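Local structure of 4-oxalocrotonate tautomerase family enzyme (Burkholderia sp. RPE67, 6VVM) at residues A70-T73 / E74-E78; R25-V28 / D29-A33. The protein belongs to the tautomerase superfamily, its chain holding two consecutive tautomerase-family segments, each built on a beta-alpha-beta pattern, and it assembles as a trimer. All blocks are in the same frame, centred on the assembly; numbering follows the deposited sequence.

The two contacts illustrate how helices begin and end, seen on two neighbouring helices. Contact 1 (70-73 with 74-78) starts helix 74-92, whereas contact 2 (25-28 with 29-33) closes helix 13-31, and their centres lie about 12 Å apart. The first is a surface contact in which side chains do the polar work: a threonine and a glutamine take over roles that backbone groups play inside a helix. The second is partly buried, its polar bonds run almost wholly through the backbone, and Ala26, Thr27 and Ile31 pack against helix 74-92. They meet where Arg72 and Gln76 of contact 1 pack on Ile31 of contact 2.

Contact 1: A70-T73 / E74-E78; sequences AGRT and EAQKE
A capping box opens helix 74-92, formed by Thr73 at the N-cap and Gln76 three residues on. Thr73 OG1 accepts from Gln76 N at 3.1 Å, and in return Gln76 OE1 takes the N-H of Thr73, also at 3.1 Å, with the donor tilted 18° from the amide carbonyl plane. The cap depends on the threonine torsion: chi1 of 66° sets OG1 between its own backbone N and carbonyl carbon, facing the first turn. The Gln76 side chain crosses that of Thr73 at about a right angle, its CG 3.4 Å from Thr73 OG1. The first helical bond follows, Lys77 N to Thr73 O at 3.0 Å. Water 1 joins Gln76 OE1 to Gly71 O, so this oxygen receives two hydrogens, while water 2 links Gln76 NE2 to Arg72 NE across planes turned 63° apart. Lys77 lays its CE 3.6 Å from Arg72 O on the way to a salt bridge with Asp105; Asn49 of a second subunit adds a weak bond. Arg72 NH2 reaches back to Ile69 O, and Ala70 pairs through its backbone with Ile106, so the cap joins the end of strand 63-69, beside strand 100-106, to helix 74-92.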
loop_
_atom_site.group_PDB
_atom_site.type_symbol
_atom_site.label_atom_id
_atom_site.label_comp_id
_atom_site.label_asym_id
_atom_site.label_seq_id
_atom_site.Cartn_x
_atom_site.Cartn_y
_atom_site.Cartn_z
ATOM N N ALA A 70 -15.491 -2.181 -5.354
ATOM C CA ALA A 70 -16.472 -2.851 -4.509
ATOM C C ALA A 70 -17.542 -3.554 -5.349
ATOM O O ALA A 70 -17.817 -3.183 -6.496
ATOM C CB ALA A 70 -17.122 -1.854 -3.546
ATOM N N GLY A 71 -18.127 -4.601 -4.774
ATOM C CA GLY A 71 -19.193 -5.320 -5.448
ATOM C C GLY A 71 -19.019 -6.826 -5.515
ATOM O O GLY A 71 -19.983 -7.560 -5.760
ATOM N N ARG A 72 -17.804 -7.313 -5.314
ATOM C CA ARG A 72 -17.592 -8.747 -5.413
ATOM C C ARG A 72 -18.257 -9.447 -4.233
ATOM O O ARG A 72 -18.329 -8.902 -3.130
ATOM C CB ARG A 72 -16.103 -9.065 -5.468
ATOM C CG ARG A 72 -15.518 -9.013 -6.878
ATOM C CD ARG A 72 -15.592 -7.625 -7.528
ATOM N NE ARG A 72 -15.058 -7.711 -8.883
ATOM C CZ ARG A 72 -14.157 -6.890 -9.410
ATOM N NH1 ARG A 72 -13.729 -7.117 -10.643
ATOM N NH2 ARG A 72 -13.689 -5.842 -8.725
ATOM N N THR A 73 -18.789 -10.646 -4.481
ATOM C CA THR A 73 -19.399 -11.429 -3.411
ATOM C C THR A 73 -18.330 -12.035 -2.506
ATOM O O THR A 73 -17.159 -12.134 -2.869
ATOM C CB THR A 73 -20.264 -12.557 -3.982
ATOM O OG1 THR A 73 -19.421 -13.503 -4.660
ATOM C CG2 THR A 73 -21.293 -12.004 -4.958
ATOM N N GLU A 74 -18.757 -12.469 -1.314
ATOM C CA GLU A 74 -17.848 -13.199 -0.432
ATOM C C GLU A 74 -17.294 -14.441 -1.117
ATOM O O GLU A 74 -16.126 -14.795 -0.923
ATOM C CB GLU A 74 -18.558 -13.577 0.873
ATOM C CG GLU A 74 -18.975 -12.363 1.712
ATOM C CD GLU A 74 -19.358 -12.730 3.135
ATOM O OE1 GLU A 74 -18.873 -13.767 3.635
ATOM O OE2 GLU A 74 -20.133 -11.972 3.760
ATOM N N ALA A 75 -18.125 -15.113 -1.918
ATOM C CA ALA A 75 -17.691 -16.304 -2.641
ATOM C C ALA A 75 -16.571 -15.987 -3.625
ATOM O O ALA A 75 -15.582 -16.722 -3.716
ATOM C CB ALA A 75 -18.881 -16.921 -3.379
ATOM N N GLN A 76 -16.720 -14.906 -4.390
ATOM C CA GLN A 76 -15.652 -14.504 -5.303
ATOM C C GLN A 76 -14.369 -14.187 -4.543
ATOM O O GLN A 76 -13.272 -14.580 -4.960
ATOM C CB GLN A 76 -16.085 -13.292 -6.120
ATOM C CG GLN A 76 -17.171 -13.584 -7.166
ATOM C CD GLN A 76 -17.577 -12.338 -7.923
ATOM O OE1 GLN A 76 -18.283 -11.483 -7.388
ATOM N NE2 GLN A 76 -17.103 -12.206 -9.160
ATOM N N LYS A 77 -14.490 -13.473 -3.426
ATOM C CA LYS A 77 -13.303 -13.098 -2.660
ATOM C C LYS A 77 -12.622 -14.323 -2.059
ATOM O O LYS A 77 -11.390 -14.403 -2.033
ATOM C CB LYS A 77 -13.692 -12.101 -1.575
ATOM C CG LYS A 77 -14.237 -10.805 -2.117
ATOM C CD LYS A 77 -14.580 -9.823 -0.999
ATOM C CE LYS A 77 -15.060 -8.492 -1.567
ATOM N NZ LYS A 77 -15.534 -7.600 -0.483
ATOM N N GLU A 78 -13.409 -15.282 -1.565
ATOM C CA GLU A 78 -12.850 -16.544 -1.080
ATOM C C GLU A 78 -12.075 -17.263 -2.177
ATOM O O GLU A 78 -10.986 -17.799 -1.934
ATOM C CB GLU A 78 -13.976 -17.439 -0.562
ATOM C CG GLU A 78 -13.535 -18.715 0.121
ATOM C CD GLU A 78 -14.696 -19.407 0.810
ATOM O OE1 GLU A 78 -14.964 -20.579 0.489
ATOM O OE2 GLU A 78 -15.356 -18.766 1.656
HETATM O O HOH W 1 -19.705 -9.494 -8.300
HETATM O O HOH W 2 -16.873 -9.367 -10.367
#

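Contact 2: R25-V28 / D29-A33; sequences RATV and DAIGA
Val28 meets Ala33 where the chain leaves helix 13-31. CG2 of Val28 lies 3.3 Å from Ala33 O and CG1 is also near that oxygen, so both methyls lean on the returning backbone rather than on another side chain. The turn that brings Ala33 round is made at Gly32, the first residue to leave helical angles, with phi at 79°. Its N-H still gives a weak hydrogen bond to Val28 O, and its CA makes a CA-H...O contact with the same oxygen at 3.1 Å. This carbonyl near the helix end is therefore approached twice by one residue.

Asp29 sits one turn after Arg25. Its backbone N donates to Arg25 O at 3.1 Å, and its chi1 of -74° folds the carboxylate back beside its own N, where CG comes 3.5 Å from that carbonyl oxygen. Water 3 bridges the two acceptors, donating to Arg25 O and, weakly, to Asp29 OD1. The guanidinium of Arg25 goes elsewhere, with NE in a salt bridge to Asp21.

All this belongs to the C-terminal end of the helix in the beta-alpha-beta unit that runs from strand 2-8 to strand 39-45. Thr27 lies on the buried face of the helix. Thr27 O accepts a nearly straight bond from Ile31 N at 3.0 Å and a weak one from Ala30 N, while OG1 bonds to Leu23 O one turn earlier. The side chains of Thr27 and Ile31 lie alongside each other, pointing the same way, with CG2 of Thr27 3.9 Å from CD1 of Ile31. Helix 74-92 packs against this face, Leu84 on Thr27, Leu80 on Ile31, and His83 and Thr87 on Ala26, and Pro1 touches both Thr27 and Ala33.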
loop_
_atom_site.group_PDB
_atom_site.type_symbol
_atom_site.label_atom_id
_atom_site.label_comp_id
_atom_site.label_asym_id
_atom_site.label_seq_id
_atom_site.Cartn_x
_atom_site.Cartn_y
_atom_site.Cartn_z
ATOM N N ARG A 25 -3.892 -15.125 -14.340
ATOM C CA ARG A 25 -4.819 -16.228 -14.582
ATOM C C ARG A 25 -5.628 -16.533 -13.334
ATOM O O ARG A 25 -6.809 -16.888 -13.419
ATOM C CB ARG A 25 -4.058 -17.475 -15.024
ATOM C CG ARG A 25 -3.264 -17.304 -16.284
ATOM C CD ARG A 25 -2.423 -18.561 -16.558
ATOM N NE ARG A 25 -1.611 -18.362 -17.748
ATOM C CZ ARG A 25 -2.029 -18.623 -18.983
ATOM N NH1 ARG A 25 -3.242 -19.125 -19.190
ATOM N NH2 ARG A 25 -1.223 -18.403 -20.009
ATOM N N ALA A 26 -5.009 -16.388 -12.164
ATOM C CA ALA A 26 -5.702 -16.675 -10.915
ATOM C C ALA A 26 -6.837 -15.696 -10.700
ATOM O O ALA A 26 -7.913 -16.078 -10.219
ATOM C CB ALA A 26 -4.717 -16.614 -9.736
ATOM N N THR A 27 -6.604 -14.425 -11.055
ATOM C CA THR A 27 -7.590 -13.382 -10.837
ATOM C C THR A 27 -8.725 -13.499 -11.843
ATOM O O THR A 27 -9.897 -13.405 -11.471
ATOM C CB THR A 27 -6.909 -12.010 -10.923
ATOM O OG1 THR A 27 -5.869 -11.935 -9.933
ATOM C CG2 THR A 27 -7.908 -10.875 -10.690
ATOM N N VAL A 28 -8.391 -13.764 -13.111
ATOM C CA VAL A 28 -9.416 -13.985 -14.136
ATOM C C VAL A 28 -10.359 -15.111 -13.720
ATOM O O VAL A 28 -11.585 -14.974 -13.792
ATOM C CB VAL A 28 -8.770 -14.289 -15.502
ATOM C CG1 VAL A 28 -9.863 -14.697 -16.535
ATOM C CG2 VAL A 28 -7.996 -13.100 -16.004
ATOM N N ASP A 29 -9.804 -16.253 -13.308
ATOM C CA ASP A 29 -10.645 -17.382 -12.928
ATOM C C ASP A 29 -11.457 -17.093 -11.670
ATOM O O ASP A 29 -12.588 -17.575 -11.542
ATOM C CB ASP A 29 -9.797 -18.637 -12.716
ATOM C CG ASP A 29 -9.301 -19.246 -14.023
ATOM O OD1 ASP A 29 -9.709 -18.783 -15.123
ATOM O OD2 ASP A 29 -8.493 -20.193 -13.938
ATOM N N ALA A 30 -10.909 -16.307 -10.736
ATOM C CA ALA A 30 -11.544 -16.202 -9.429
ATOM C C ALA A 30 -12.698 -15.219 -9.437
ATOM O O ALA A 30 -13.745 -15.484 -8.835
ATOM C CB ALA A 30 -10.515 -15.782 -8.371
ATOM N N ILE A 31 -12.498 -14.059 -10.055
ATOM C CA ILE A 31 -13.472 -12.978 -10.014
ATOM C C ILE A 31 -13.923 -12.540 -11.398
ATOM O O ILE A 31 -14.823 -11.694 -11.499
ATOM C CB ILE A 31 -12.931 -11.765 -9.221
ATOM C CG1 ILE A 31 -11.917 -10.981 -10.052
ATOM C CG2 ILE A 31 -12.266 -12.239 -7.905
ATOM C CD1 ILE A 31 -11.419 -9.705 -9.364
ATOM N N GLY A 32 -13.336 -13.077 -12.464
ATOM C CA GLY A 32 -13.831 -12.810 -13.799
ATOM C C GLY A 32 -13.424 -11.482 -14.388
ATOM O O GLY A 32 -14.043 -11.037 -15.361
ATOM N N ALA A 33 -12.424 -10.816 -13.826
ATOM C CA ALA A 33 -11.931 -9.604 -14.448
ATOM C C ALA A 33 -11.217 -9.959 -15.749
ATOM O O ALA A 33 -10.529 -10.984 -15.819
ATOM C CB ALA A 33 -10.972 -8.867 -13.506
HETATM O O HOH W 3 -7.562 -17.832 -16.113
#